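Long-range contacts in WbbM protein (Klebsiella pneumoniae, PDB 6U4B), which is a trimeric bifunctional glycosyltransferase that acts as an O-antigen polymerase: residues P77-L82 with K251-G255; D225-L230 with L261-Y265. One frame throughout, in Å; residues are numbered along the deposited sequence.

Interaction 1: P77-L82 with K251-G255; sequences PFYCEL and KRVIG
Gly255 and Arg252, at the start of helix 253-272, hydrogen-bond to Phe78 in helix 76-79 and to Cys80 just after it. The amide of Gly255 donates to Phe78 O over 3.2 Å and lies in the carbonyl plane. The other bond uses a side chain: Arg252 NE points at Cys80 SG, 3.3 Å away and close to the guanidinium plane, with an N-H...S angle of 159°. Cys80, with positive phi where the chain leaves the helix, carries SG anti to its carbonyl carbon (chi1 -74°), which turns the sulfur toward Arg252.

Residues Tyr79 to Leu82 form a type II' beta turn, closed by a bond from Leu82 N to Tyr79 O. The turn is set against the N-terminus of helix 253-272, whose N-cap position is Arg252. Gly255, without a side chain, lets the two backbones come close, its CA 4.7 Å from that of Tyr79.

Apolar packing centres on Ile254. Its CG2 sits almost exactly over the middle of the Tyr79 ring, 3.5 Å from the centroid and 6° off the normal, a CH-pi contact; the phenol OH of Tyr79 is hydrogen-bonded to Glu238. Phe543 of a second subunit packs on both residues.

Phe78 meets Lys251 differently. Lys251 O lies at the edge of the ring and also receives a CA-H...O contact from Phe78 CA at 3.3 Å, while CB, CG and CE of the lysine lie near CD1 and CE1 of the ring and its amine end leads away. Met547 of the second subunit packs on Phe78 too.

Interaction 2: D225-L230 with L261-Y265; sequences DYSEWL and LFNIY
With CG anti to the backbone N in Tyr226, Trp229 and Tyr265 (chi1 176° in the last), all three rings extend from their helices into the space between 225-230 and 261-265. Tyr265 reaches across to Asp225: its OH donates a 2.6 Å hydrogen bond to Asp225 OD2, which accepts through its anti lone pair and lies at the edge of the phenol ring. The bond fixes the hydroxyl end of the ring, while Tyr226 and Trp229 pack against the rest.

Tyr226 leans over one face of that ring, CD2 lying 3.5 Å from Tyr265 CG and CB making a CH-pi contact at 3.9 Å from the centroid. Its hydroxyl end crosses Phe262 at about a right angle, Tyr226 OH 3.2 Å from Phe262 CD1. Trp229 takes Tyr265 CB over a face of its six-membered ring, and its outer edge abuts Leu261 O, 3.4 Å from Trp229 CH2. Leu230 CD1 closes on Leu261 CD1 at 3.8 Å. Beyond the pair, Tyr197 stacks on Trp229.

The axes, 11.1 Å apart at closest approach, make an angle of 125° between their N-to-C directions, and the gap holds an aromatic cluster of Tyr226, Trp229, Phe262 and Tyr265, buried between helices 220-240 and 253-272.

In the fold
Both interactions belong to the DUF4422 region of the protein and draw on the same helix, 253-272: interaction 1 uses its first turn and the residues just before it, interaction 2 a section further along. Their segments alternate in the chain, 77-82, 225-230, 251-255 and 261-265, so neither contact is nested in the other. The centres are 16 Å apart and the two meet directly where Leu82 CD2 packs on Leu230 CD2 at 3.7 Å. Helix 220-240 also links them, as its Leu234 touches Tyr79, Leu82 and Leu261. Interaction 2 is internal to the subunit, whereas interaction 1 borders a second subunit of the trimer; both lie away from the magnesium sites.

Interaction 1: P77-L82 with K251-G255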
loop_
_atom_site.group_PDB
_atom_site.type_symbol
_atom_site.label_atom_id
_atom_site.label_comp_id
_atom_site.label_asym_id
_atom_site.label_seq_id
_atom_site.Cartn_x
_atom_site.Cartn_y
_atom_site.Cartn_z
ATOM N N PRO A 77 -1.596 14.317 -35.572
ATOM C CA PRO A 77 -0.954 13.403 -36.534
ATOM C C PRO A 77 -1.634 13.368 -37.890
ATOM O O PRO A 77 -1.004 12.948 -38.869
ATOM C CB PRO A 77 -1.044 12.040 -35.836
ATOM C CG PRO A 77 -1.041 12.371 -34.394
ATOM C CD PRO A 77 -1.814 13.654 -34.272
ATOM N N PHE A 78 -2.891 13.792 -37.981
ATOM C CA PHE A 78 -3.662 13.725 -39.216
ATOM C C PHE A 78 -4.035 15.094 -39.758
ATOM O O PHE A 78 -4.036 15.289 -40.974
ATOM C CB PHE A 78 -4.939 12.896 -38.987
ATOM C CG PHE A 78 -4.736 11.714 -38.075
ATOM C CD1 PHE A 78 -4.376 10.478 -38.588
ATOM C CD2 PHE A 78 -4.890 11.843 -36.703
ATOM C CE1 PHE A 78 -4.179 9.392 -37.751
ATOM C CE2 PHE A 78 -4.692 10.763 -35.861
ATOM C CZ PHE A 78 -4.338 9.536 -36.386
ATOM N N TYR A 79 -4.343 16.052 -38.886
ATOM C CA TYR A 79 -4.699 17.395 -39.318
ATOM C C TYR A 79 -3.497 18.317 -39.466
ATOM O O TYR A 79 -3.620 19.367 -40.108
ATOM C CB TYR A 79 -5.691 18.018 -38.330
ATOM C CG TYR A 79 -7.128 17.610 -38.554
ATOM C CD1 TYR A 79 -7.546 16.299 -38.336
ATOM C CD2 TYR A 79 -8.073 18.538 -38.973
ATOM C CE1 TYR A 79 -8.864 15.924 -38.537
ATOM C CE2 TYR A 79 -9.393 18.173 -39.175
ATOM C CZ TYR A 79 -9.782 16.865 -38.955
ATOM O OH TYR A 79 -11.092 16.499 -39.155
ATOM N N CYS A 80 -2.354 17.957 -38.892
ATOM C CA CYS A 80 -1.123 18.767 -38.927
ATOM C C CYS A 80 -1.458 20.142 -38.342
ATOM O O CYS A 80 -2.184 20.220 -37.338
ATOM C CB CYS A 80 -0.551 18.786 -40.332
ATOM S SG CYS A 80 0.246 17.242 -40.823
ATOM N N GLU A 81 -0.974 21.232 -38.946
ATOM C CA GLU A 81 -1.164 22.570 -38.394
ATOM C C GLU A 81 -2.616 23.027 -38.378
ATOM O O GLU A 81 -2.891 24.111 -37.852
ATOM C CB GLU A 81 -0.333 23.588 -39.173
ATOM C CG GLU A 81 1.093 23.727 -38.693
ATOM C CD GLU A 81 2.088 23.048 -39.604
ATOM O OE1 GLU A 81 1.749 21.993 -40.178
ATOM O OE2 GLU A 81 3.208 23.581 -39.750
ATOM N N LEU A 82 -3.544 22.250 -38.942
ATOM C CA LEU A 82 -4.958 22.599 -38.822
ATOM C C LEU A 82 -5.408 22.634 -37.366
ATOM O O LEU A 82 -6.353 23.357 -37.029
ATOM C CB LEU A 82 -5.812 21.618 -39.619
ATOM C CG LEU A 82 -5.776 21.772 -41.138
ATOM C CD1 LEU A 82 -6.557 20.661 -41.809
ATOM C CD2 LEU A 82 -6.320 23.134 -41.544
ATOM N N LYS A 251 -0.870 9.349 -43.149
ATOM C CA LYS A 251 -1.853 9.719 -42.137
ATOM C C LYS A 251 -2.169 11.210 -42.141
ATOM O O LYS A 251 -3.241 11.603 -41.668
ATOM C CB LYS A 251 -1.364 9.300 -40.748
ATOM C CG LYS A 251 -1.597 7.834 -40.420
ATOM C CD LYS A 251 -0.524 7.305 -39.477
ATOM C CE LYS A 251 -1.111 6.782 -38.184
ATOM N NZ LYS A 251 -0.052 6.155 -37.345
ATOM N N ARG A 252 -1.272 12.045 -42.664
ATOM C CA ARG A 252 -1.511 13.471 -42.810
ATOM C C ARG A 252 -2.489 13.799 -43.953
ATOM O O ARG A 252 -2.466 14.934 -44.450
ATOM C CB ARG A 252 -0.177 14.194 -43.024
ATOM C CG ARG A 252 0.862 13.900 -41.952
ATOM C CD ARG A 252 2.265 14.185 -42.456
ATOM N NE ARG A 252 2.492 15.608 -42.673
ATOM C CZ ARG A 252 3.292 16.092 -43.616
ATOM N NH1 ARG A 252 3.453 17.402 -43.750
ATOM N NH2 ARG A 252 3.923 15.259 -44.433
ATOM N N VAL A 253 -3.339 12.841 -44.341
ATOM C CA VAL A 253 -4.229 13.019 -45.485
ATOM C C VAL A 253 -5.114 14.245 -45.308
ATOM O O VAL A 253 -5.360 14.991 -46.263
ATOM C CB VAL A 253 -5.064 11.745 -45.695
ATOM C CG1 VAL A 253 -5.656 11.288 -44.385
ATOM C CG2 VAL A 253 -6.177 11.989 -46.721
ATOM N N ILE A 254 -5.587 14.483 -44.082
ATOM C CA ILE A 254 -6.473 15.616 -43.828
ATOM C C ILE A 254 -5.754 16.926 -44.121
ATOM O O ILE A 254 -6.278 17.801 -44.820
ATOM C CB ILE A 254 -6.995 15.574 -42.383
ATOM C CG1 ILE A 254 -7.618 14.210 -42.078
ATOM C CG2 ILE A 254 -8.012 16.685 -42.151
ATOM C CD1 ILE A 254 -8.911 13.947 -42.820
ATOM N N GLY A 255 -4.540 17.078 -43.587
ATOM C CA GLY A 255 -3.780 18.293 -43.839
ATOM C C GLY A 255 -3.443 18.476 -45.304
ATOM O O GLY A 255 -3.503 19.590 -45.831
#

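Interaction 2: D225-L230 with L261-Y265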
loop_
_atom_site.group_PDB
_atom_site.type_symbol
_atom_site.label_atom_id
_atom_site.label_comp_id
_atom_site.label_asym_id
_atom_site.label_seq_id
_atom_site.Cartn_x
_atom_site.Cartn_y
_atom_site.Cartn_z
ATOM N N ASP A 225 -15.002 32.948 -42.088
ATOM C CA ASP A 225 -15.769 32.309 -43.152
ATOM C C ASP A 225 -15.044 31.081 -43.690
ATOM O O ASP A 225 -15.650 30.019 -43.881
ATOM C CB ASP A 225 -16.044 33.307 -44.274
ATOM C CG ASP A 225 -16.893 32.714 -45.380
ATOM O OD1 ASP A 225 -18.124 32.611 -45.195
ATOM O OD2 ASP A 225 -16.329 32.340 -46.432
ATOM N N TYR A 226 -13.739 31.210 -43.941
ATOM C CA TYR A 226 -12.964 30.071 -44.422
ATOM C C TYR A 226 -12.921 28.953 -43.385
ATOM O O TYR A 226 -12.955 27.768 -43.737
ATOM C CB TYR A 226 -11.552 30.523 -44.795
ATOM C CG TYR A 226 -10.611 29.393 -45.143
ATOM C CD1 TYR A 226 -9.418 29.222 -44.450
ATOM C CD2 TYR A 226 -10.918 28.492 -46.155
ATOM C CE1 TYR A 226 -8.551 28.188 -44.761
ATOM C CE2 TYR A 226 -10.060 27.454 -46.474
ATOM C CZ TYR A 226 -8.878 27.307 -45.772
ATOM O OH TYR A 226 -8.020 26.275 -46.083
ATOM N N SER A 227 -12.855 29.311 -42.100
ATOM C CA SER A 227 -12.819 28.300 -41.048
ATOM C C SER A 227 -14.118 27.502 -41.007
ATOM O O SER A 227 -14.096 26.265 -40.989
ATOM C CB SER A 227 -12.550 28.959 -39.693
ATOM O OG SER A 227 -11.310 29.647 -39.697
ATOM N N GLU A 228 -15.259 28.194 -40.985
ATOM C CA GLU A 228 -16.544 27.500 -40.985
ATOM C C GLU A 228 -16.695 26.632 -42.226
ATOM O O GLU A 228 -17.224 25.517 -42.155
ATOM C CB GLU A 228 -17.688 28.511 -40.895
ATOM C CG GLU A 228 -17.777 29.248 -39.569
ATOM C CD GLU A 228 -18.763 30.401 -39.611
ATOM O OE1 GLU A 228 -19.175 30.793 -40.723
ATOM O OE2 GLU A 228 -19.127 30.916 -38.532
ATOM N N TRP A 229 -16.218 27.125 -43.369
ATOM C CA TRP A 229 -16.321 26.376 -44.615
ATOM C C TRP A 229 -15.392 25.168 -44.610
ATOM O O TRP A 229 -15.815 24.046 -44.918
ATOM C CB TRP A 229 -16.009 27.305 -45.791
ATOM C CG TRP A 229 -16.008 26.654 -47.143
ATOM C CD1 TRP A 229 -17.079 26.484 -47.973
ATOM C CD2 TRP A 229 -14.874 26.119 -47.836
ATOM N NE1 TRP A 229 -16.685 25.862 -49.134
ATOM C CE2 TRP A 229 -15.335 25.630 -49.075
ATOM C CE3 TRP A 229 -13.514 26.001 -47.527
ATOM C CZ2 TRP A 229 -14.485 25.031 -50.005
ATOM C CZ3 TRP A 229 -12.674 25.405 -48.449
ATOM C CH2 TRP A 229 -13.161 24.927 -49.673
ATOM N N LEU A 230 -14.122 25.374 -44.250
ATOM C CA LEU A 230 -13.142 24.293 -44.325
ATOM C C LEU A 230 -13.498 23.150 -43.382
ATOM O O LEU A 230 -13.496 21.979 -43.779
ATOM C CB LEU A 230 -11.744 24.824 -44.008
ATOM C CG LEU A 230 -10.640 23.768 -43.901
ATOM C CD1 LEU A 230 -10.349 23.144 -45.259
ATOM C CD2 LEU A 230 -9.373 24.352 -43.286
ATOM N N LEU A 261 -8.186 22.387 -50.691
ATOM C CA LEU A 261 -9.409 23.122 -50.383
ATOM C C LEU A 261 -9.125 24.606 -50.195
ATOM O O LEU A 261 -9.951 25.456 -50.557
ATOM C CB LEU A 261 -10.070 22.536 -49.135
ATOM C CG LEU A 261 -10.562 21.092 -49.251
ATOM C CD1 LEU A 261 -11.067 20.582 -47.906
ATOM C CD2 LEU A 261 -11.648 20.982 -50.312
ATOM N N PHE A 262 -7.962 24.932 -49.625
ATOM C CA PHE A 262 -7.540 26.322 -49.486
ATOM C C PHE A 262 -7.558 27.036 -50.834
ATOM O O PHE A 262 -8.058 28.162 -50.953
ATOM C CB PHE A 262 -6.147 26.357 -48.854
ATOM C CG PHE A 262 -5.657 27.736 -48.503
ATOM C CD1 PHE A 262 -6.412 28.577 -47.703
ATOM C CD2 PHE A 262 -4.419 28.176 -48.945
ATOM C CE1 PHE A 262 -5.953 29.840 -47.373
ATOM C CE2 PHE A 262 -3.955 29.436 -48.619
ATOM C CZ PHE A 262 -4.724 30.268 -47.832
ATOM N N ASN A 263 -7.029 26.380 -51.870
ATOM C CA ASN A 263 -7.021 26.967 -53.207
ATOM C C ASN A 263 -8.428 27.069 -53.783
ATOM O O ASN A 263 -8.781 28.086 -54.390
ATOM C CB ASN A 263 -6.129 26.142 -54.131
ATOM C CG ASN A 263 -4.656 26.325 -53.836
ATOM O OD1 ASN A 263 -3.996 27.179 -54.430
ATOM N ND2 ASN A 263 -4.131 25.524 -52.917
ATOM N N ILE A 264 -9.236 26.017 -53.621
ATOM C CA ILE A 264 -10.609 26.046 -54.120
ATOM C C ILE A 264 -11.376 27.204 -53.496
ATOM O O ILE A 264 -12.147 27.897 -54.173
ATOM C CB ILE A 264 -11.298 24.694 -53.853
ATOM C CG1 ILE A 264 -10.623 23.584 -54.666
ATOM C CG2 ILE A 264 -12.785 24.773 -54.162
ATOM C CD1 ILE A 264 -11.107 22.192 -54.322
ATOM N N TYR A 265 -11.158 27.447 -52.201
ATOM C CA TYR A 265 -11.853 28.531 -51.516
ATOM C C TYR A 265 -11.411 29.895 -52.034
ATOM O O TYR A 265 -12.247 30.778 -52.257
ATOM C CB TYR A 265 -11.620 28.428 -50.008
ATOM C CG TYR A 265 -12.222 29.563 -49.212
ATOM C CD1 TYR A 265 -13.557 29.539 -48.829
ATOM C CD2 TYR A 265 -11.456 30.660 -48.843
ATOM C CE1 TYR A 265 -14.112 30.576 -48.103
ATOM C CE2 TYR A 265 -12.001 31.702 -48.118
ATOM C CZ TYR A 265 -13.327 31.656 -47.750
ATOM O OH TYR A 265 -13.867 32.694 -47.026
#